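Local coordinates for protein ORF14 (PDB 2WPX) that binds acetyl-CoA as a tandem GNAT-type protein of the clavulanic acid biosynthesis pathway and probably acts as an acyltransferase, at residues E7-T20 against D60-G72. Numbering follows the deposited sequence.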
loop_
_atom_site.group_PDB
_atom_site.type_symbol
_atom_site.label_atom_id
_atom_site.label_comp_id
_atom_site.label_asym_id
_atom_site.label_seq_id
_atom_site.Cartn_x
_atom_site.Cartn_y
_atom_site.Cartn_z
ATOM N N GLU A 7 -8.485 32.235 7.189
ATOM C CA GLU A 7 -9.443 31.705 6.220
ATOM C C GLU A 7 -8.892 30.538 5.400
ATOM O O GLU A 7 -7.952 30.678 4.609
ATOM C CB GLU A 7 -9.875 32.817 5.287
ATOM C CG GLU A 7 -11.039 33.614 5.806
ATOM C CD GLU A 7 -12.358 33.037 5.322
ATOM O OE1 GLU A 7 -12.666 33.194 4.113
ATOM O OE2 GLU A 7 -13.082 32.417 6.144
ATOM N N LEU A 8 -9.482 29.375 5.546
ATOM C CA LEU A 8 -9.018 28.255 4.727
ATOM C C LEU A 8 -9.951 28.057 3.559
ATOM O O LEU A 8 -11.152 28.008 3.742
ATOM C CB LEU A 8 -8.943 26.972 5.543
ATOM C CG LEU A 8 -7.942 27.016 6.701
ATOM C CD1 LEU A 8 -8.268 25.949 7.773
ATOM C CD2 LEU A 8 -6.499 26.914 6.200
ATOM N N GLU A 9 -9.389 27.948 2.367
ATOM C CA GLU A 9 -10.147 27.661 1.171
ATOM C C GLU A 9 -9.994 26.161 0.779
ATOM O O GLU A 9 -8.878 25.659 0.632
ATOM C CB GLU A 9 -9.609 28.545 0.070
ATOM C CG GLU A 9 -10.559 28.832 -1.041
ATOM C CD GLU A 9 -9.788 29.186 -2.287
ATOM O OE1 GLU A 9 -10.423 29.387 -3.346
ATOM O OE2 GLU A 9 -8.527 29.231 -2.199
ATOM N N PHE A 10 -11.119 25.449 0.662
ATOM C CA PHE A 10 -11.164 24.074 0.131
ATOM C C PHE A 10 -11.489 24.081 -1.358
ATOM O O PHE A 10 -12.520 24.563 -1.765
ATOM C CB PHE A 10 -12.187 23.214 0.878
ATOM C CG PHE A 10 -11.849 23.021 2.317
ATOM C CD1 PHE A 10 -11.076 21.936 2.715
ATOM C CD2 PHE A 10 -12.266 23.943 3.272
ATOM C CE1 PHE A 10 -10.737 21.751 4.053
ATOM C CE2 PHE A 10 -11.939 23.771 4.632
ATOM C CZ PHE A 10 -11.157 22.671 5.022
ATOM N N VAL A 11 -10.579 23.560 -2.157
ATOM C CA VAL A 11 -10.729 23.514 -3.601
ATOM C C VAL A 11 -10.480 22.044 -4.010
ATOM O O VAL A 11 -9.585 21.406 -3.485
ATOM C CB VAL A 11 -9.674 24.466 -4.255
ATOM C CG1 VAL A 11 -8.511 24.554 -3.374
ATOM C CG2 VAL A 11 -9.206 23.977 -5.642
ATOM N N PRO A 12 -11.314 21.492 -4.892
ATOM C CA PRO A 12 -11.033 20.138 -5.337
ATOM C C PRO A 12 -9.646 20.046 -5.999
ATOM O O PRO A 12 -9.174 20.978 -6.638
ATOM C CB PRO A 12 -12.147 19.854 -6.359
ATOM C CG PRO A 12 -13.261 20.716 -5.948
ATOM C CD PRO A 12 -12.631 21.971 -5.347
ATOM N N LEU A 13 -9.018 18.892 -5.834
ATOM C CA LEU A 13 -7.785 18.550 -6.489
ATOM C C LEU A 13 -8.085 17.724 -7.777
ATOM O O LEU A 13 -8.468 16.574 -7.725
ATOM C CB LEU A 13 -6.944 17.779 -5.472
ATOM C CG LEU A 13 -5.618 17.151 -5.892
ATOM C CD1 LEU A 13 -4.800 18.177 -6.711
ATOM C CD2 LEU A 13 -4.904 16.697 -4.634
ATOM N N ALA A 14 -7.905 18.342 -8.933
ATOM C CA ALA A 14 -8.213 17.766 -10.228
ATOM C C ALA A 14 -6.912 17.726 -11.021
ATOM O O ALA A 14 -6.097 18.647 -10.938
ATOM C CB ALA A 14 -9.268 18.648 -10.962
ATOM N N ALA A 15 -6.711 16.663 -11.796
ATOM C CA ALA A 15 -5.420 16.429 -12.419
ATOM C C ALA A 15 -5.106 17.356 -13.579
ATOM O O ALA A 15 -3.960 17.467 -13.972
ATOM C CB ALA A 15 -5.310 14.996 -12.850
ATOM N N ASN A 16 -6.115 17.994 -14.145
ATOM C CA ASN A 16 -5.927 18.971 -15.226
ATOM C C ASN A 16 -5.505 20.357 -14.703
ATOM O O ASN A 16 -5.143 21.244 -15.485
ATOM C CB ASN A 16 -7.226 19.117 -16.002
ATOM C CG ASN A 16 -8.442 19.059 -15.082
ATOM O OD1 ASN A 16 -8.388 18.407 -14.027
ATOM N ND2 ASN A 16 -9.533 19.721 -15.464
ATOM N N ASP A 17 -5.558 20.538 -13.387
ATOM C CA ASP A 17 -5.208 21.802 -12.796
ATOM C C ASP A 17 -3.709 21.777 -12.468
ATOM O O ASP A 17 -3.336 21.488 -11.355
ATOM C CB ASP A 17 -6.070 22.025 -11.548
ATOM C CG ASP A 17 -5.809 23.369 -10.874
ATOM O OD1 ASP A 17 -6.676 23.801 -10.081
ATOM O OD2 ASP A 17 -4.740 23.991 -11.118
ATOM N N ASP A 18 -2.858 22.080 -13.439
ATOM C CA ASP A 18 -1.422 21.912 -13.263
ATOM C C ASP A 18 -0.850 22.690 -12.078
ATOM O O ASP A 18 -0.022 22.177 -11.336
ATOM C CB ASP A 18 -0.649 22.241 -14.530
ATOM C CG ASP A 18 -0.906 21.251 -15.670
ATOM O OD1 ASP A 18 0.012 21.054 -16.493
ATOM O OD2 ASP A 18 -2.005 20.676 -15.791
ATOM N N GLU A 19 -1.312 23.913 -11.889
ATOM C CA GLU A 19 -0.835 24.751 -10.796
ATOM C C GLU A 19 -1.106 24.130 -9.449
ATOM O O GLU A 19 -0.157 23.989 -8.664
ATOM C CB GLU A 19 -1.398 26.181 -10.851
ATOM C CG GLU A 19 -0.986 27.037 -9.630
ATOM C CD GLU A 19 0.475 27.532 -9.717
ATOM O OE1 GLU A 19 1.321 26.992 -8.944
ATOM O OE2 GLU A 19 0.773 28.473 -10.540
ATOM N N THR A 20 -2.371 23.754 -9.190
ATOM C CA THR A 20 -2.754 23.041 -7.957
ATOM C C THR A 20 -2.091 21.650 -7.834
ATOM O O THR A 20 -1.615 21.300 -6.757
ATOM C CB THR A 20 -4.314 22.920 -7.742
ATOM O OG1 THR A 20 -4.918 24.187 -7.938
ATOM C CG2 THR A 20 -4.652 22.525 -6.312
ATOM N N ASP A 60 -12.449 11.266 -3.982
ATOM C CA ASP A 60 -12.956 12.593 -3.730
ATOM C C ASP A 60 -11.714 13.355 -3.141
ATOM O O ASP A 60 -11.410 13.265 -1.922
ATOM C CB ASP A 60 -14.131 12.502 -2.740
ATOM C CG ASP A 60 -14.979 13.764 -2.705
ATOM O OD1 ASP A 60 -14.434 14.838 -2.987
ATOM O OD2 ASP A 60 -16.192 13.696 -2.392
ATOM N N ASP A 61 -10.965 14.030 -4.004
ATOM C CA ASP A 61 -9.645 14.605 -3.620
ATOM C C ASP A 61 -9.696 16.115 -3.424
ATOM O O ASP A 61 -10.247 16.845 -4.243
ATOM C CB ASP A 61 -8.606 14.272 -4.687
ATOM C CG ASP A 61 -8.404 12.799 -4.824
ATOM O OD1 ASP A 61 -8.588 12.136 -3.780
ATOM O OD2 ASP A 61 -8.091 12.300 -5.935
ATOM N N TRP A 62 -9.133 16.593 -2.331
ATOM C CA TRP A 62 -9.154 18.016 -2.061
ATOM C C TRP A 62 -7.801 18.560 -1.612
ATOM O O TRP A 62 -6.975 17.843 -1.028
ATOM C CB TRP A 62 -10.138 18.250 -0.951
ATOM C CG TRP A 62 -11.537 17.963 -1.370
ATOM C CD1 TRP A 62 -12.151 16.736 -1.481
ATOM C CD2 TRP A 62 -12.496 18.933 -1.729
ATOM N NE1 TRP A 62 -13.463 16.899 -1.879
ATOM C CE2 TRP A 62 -13.701 18.239 -2.051
ATOM C CE3 TRP A 62 -12.476 20.337 -1.784
ATOM C CZ2 TRP A 62 -14.860 18.903 -2.453
ATOM C CZ3 TRP A 62 -13.631 20.998 -2.161
ATOM C CH2 TRP A 62 -14.808 20.278 -2.503
ATOM N N VAL A 63 -7.574 19.839 -1.878
ATOM C CA VAL A 63 -6.544 20.565 -1.166
ATOM C C VAL A 63 -7.120 21.687 -0.331
ATOM O O VAL A 63 -8.274 22.117 -0.520
ATOM C CB VAL A 63 -5.423 21.109 -2.106
ATOM C CG1 VAL A 63 -4.633 19.972 -2.711
ATOM C CG2 VAL A 63 -6.000 22.051 -3.154
ATOM N N VAL A 64 -6.310 22.190 0.598
ATOM C CA VAL A 64 -6.739 23.373 1.345
ATOM C C VAL A 64 -5.711 24.503 1.147
ATOM O O VAL A 64 -4.501 24.269 1.166
ATOM C CB VAL A 64 -7.088 23.082 2.817
ATOM C CG1 VAL A 64 -5.855 22.713 3.632
ATOM C CG2 VAL A 64 -7.829 24.289 3.410
ATOM N N ARG A 65 -6.207 25.702 0.885
ATOM C CA ARG A 65 -5.336 26.822 0.625
ATOM C C ARG A 65 -5.408 27.909 1.690
ATOM O O ARG A 65 -6.446 28.159 2.332
ATOM C CB ARG A 65 -5.632 27.410 -0.757
ATOM C CG ARG A 65 -5.354 26.401 -1.872
ATOM C CD ARG A 65 -5.155 27.088 -3.195
ATOM N NE ARG A 65 -6.333 27.893 -3.506
ATOM C CZ ARG A 65 -6.868 27.990 -4.715
ATOM N NH1 ARG A 65 -6.363 27.320 -5.762
ATOM N NH2 ARG A 65 -7.945 28.728 -4.865
ATOM N N SER A 66 -4.260 28.524 1.919
ATOM C CA SER A 66 -4.208 29.628 2.852
ATOM C C SER A 66 -3.408 30.720 2.173
ATOM O O SER A 66 -2.243 30.518 1.815
ATOM C CB SER A 66 -3.570 29.200 4.191
ATOM O OG SER A 66 -3.457 30.291 5.088
ATOM N N GLY A 67 -4.036 31.880 2.012
ATOM C CA GLY A 67 -3.419 32.970 1.282
ATOM C C GLY A 67 -3.063 32.520 -0.126
ATOM O O GLY A 67 -1.994 32.845 -0.640
ATOM N N GLY A 68 -3.958 31.758 -0.746
ATOM C CA GLY A 68 -3.723 31.335 -2.109
ATOM C C GLY A 68 -2.733 30.205 -2.310
ATOM O O GLY A 68 -2.528 29.782 -3.453
ATOM N N ARG A 69 -2.115 29.687 -1.244
ATOM C CA ARG A 69 -1.256 28.493 -1.433
ATOM C C ARG A 69 -1.753 27.277 -0.682
ATOM O O ARG A 69 -2.387 27.373 0.376
ATOM C CB ARG A 69 0.227 28.731 -1.091
ATOM C CG ARG A 69 0.473 29.746 0.017
ATOM C CD ARG A 69 0.699 29.166 1.416
ATOM N NE ARG A 69 1.970 28.467 1.550
ATOM C CZ ARG A 69 2.719 28.347 2.661
ATOM N NH1 ARG A 69 2.438 28.927 3.828
ATOM N NH2 ARG A 69 3.813 27.615 2.544
ATOM N N VAL A 70 -1.465 26.128 -1.270
ATOM C CA VAL A 70 -1.861 24.846 -0.697
ATOM C C VAL A 70 -1.110 24.667 0.602
ATOM O O VAL A 70 0.121 24.784 0.634
ATOM C CB VAL A 70 -1.513 23.717 -1.641
ATOM C CG1 VAL A 70 -1.779 22.390 -0.999
ATOM C CG2 VAL A 70 -2.326 23.854 -2.897
ATOM N N VAL A 71 -1.835 24.383 1.673
ATOM C CA VAL A 71 -1.170 24.104 2.901
ATOM C C VAL A 71 -1.616 22.775 3.457
ATOM O O VAL A 71 -1.211 22.393 4.571
ATOM C CB VAL A 71 -1.381 25.253 3.929
ATOM C CG1 VAL A 71 -0.601 26.488 3.469
ATOM C CG2 VAL A 71 -2.850 25.566 4.092
ATOM N N GLY A 72 -2.426 22.036 2.698
ATOM C CA GLY A 72 -2.806 20.680 3.128
ATOM C C GLY A 72 -3.664 20.001 2.089
ATOM O O GLY A 72 -4.055 20.603 1.095
HETATM O O HOH W 1 -5.623 31.154 6.089
HETATM O O HOH W 2 -6.541 32.938 2.816
HETATM O O HOH W 3 -6.250 30.866 -0.222
#
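Glu-9 and Arg-65 form a hydrogen-bonded pair in the antiparallel edge of a GNAT sheet, where strand 9-12 lies outermost beside strand 57-66. Five backbone bonds define the register: two join Glu-9 and Arg-65, two Val-11 and Val-63, and Leu-13 N extends the series to Asp-61 O (2.9 Å). The N-to-C directions of 9-12 and 60-66 differ by 145°, antiparallel with a marked twist.

Among the aromatic contacts, Val-64 CG2 stands over the centre of the Phe-10 ring, 4.0 Å from its centroid and 12° off the normal, a CH-pi contact. Pro-12 CG makes another, 4.0 Å from the centroid of the six-membered ring of Trp-62. Both aromatic rings pack on helix 101-115, where His-108 stacks on Phe-10 and meets Trp-62 edge-to-face.

On the other face, which also carries Glu-9 and Arg-65, Val-63 CG2 touches Val-11 CG1 (3.6 Å) and Thr-20 CG2 (3.5 Å), bringing in the start of helix 18-33.

The salt bridge is side-on. With Glu-9 extended beyond CG and Arg-65 bent at chi3 (-57°), NE and NH2 of Arg-65 both reach Glu-9 OE2, NH2 at 2.8 Å; Val-11 CG1 lies over one guanidinium face, offset toward its rim, 3.9 Å above the plane.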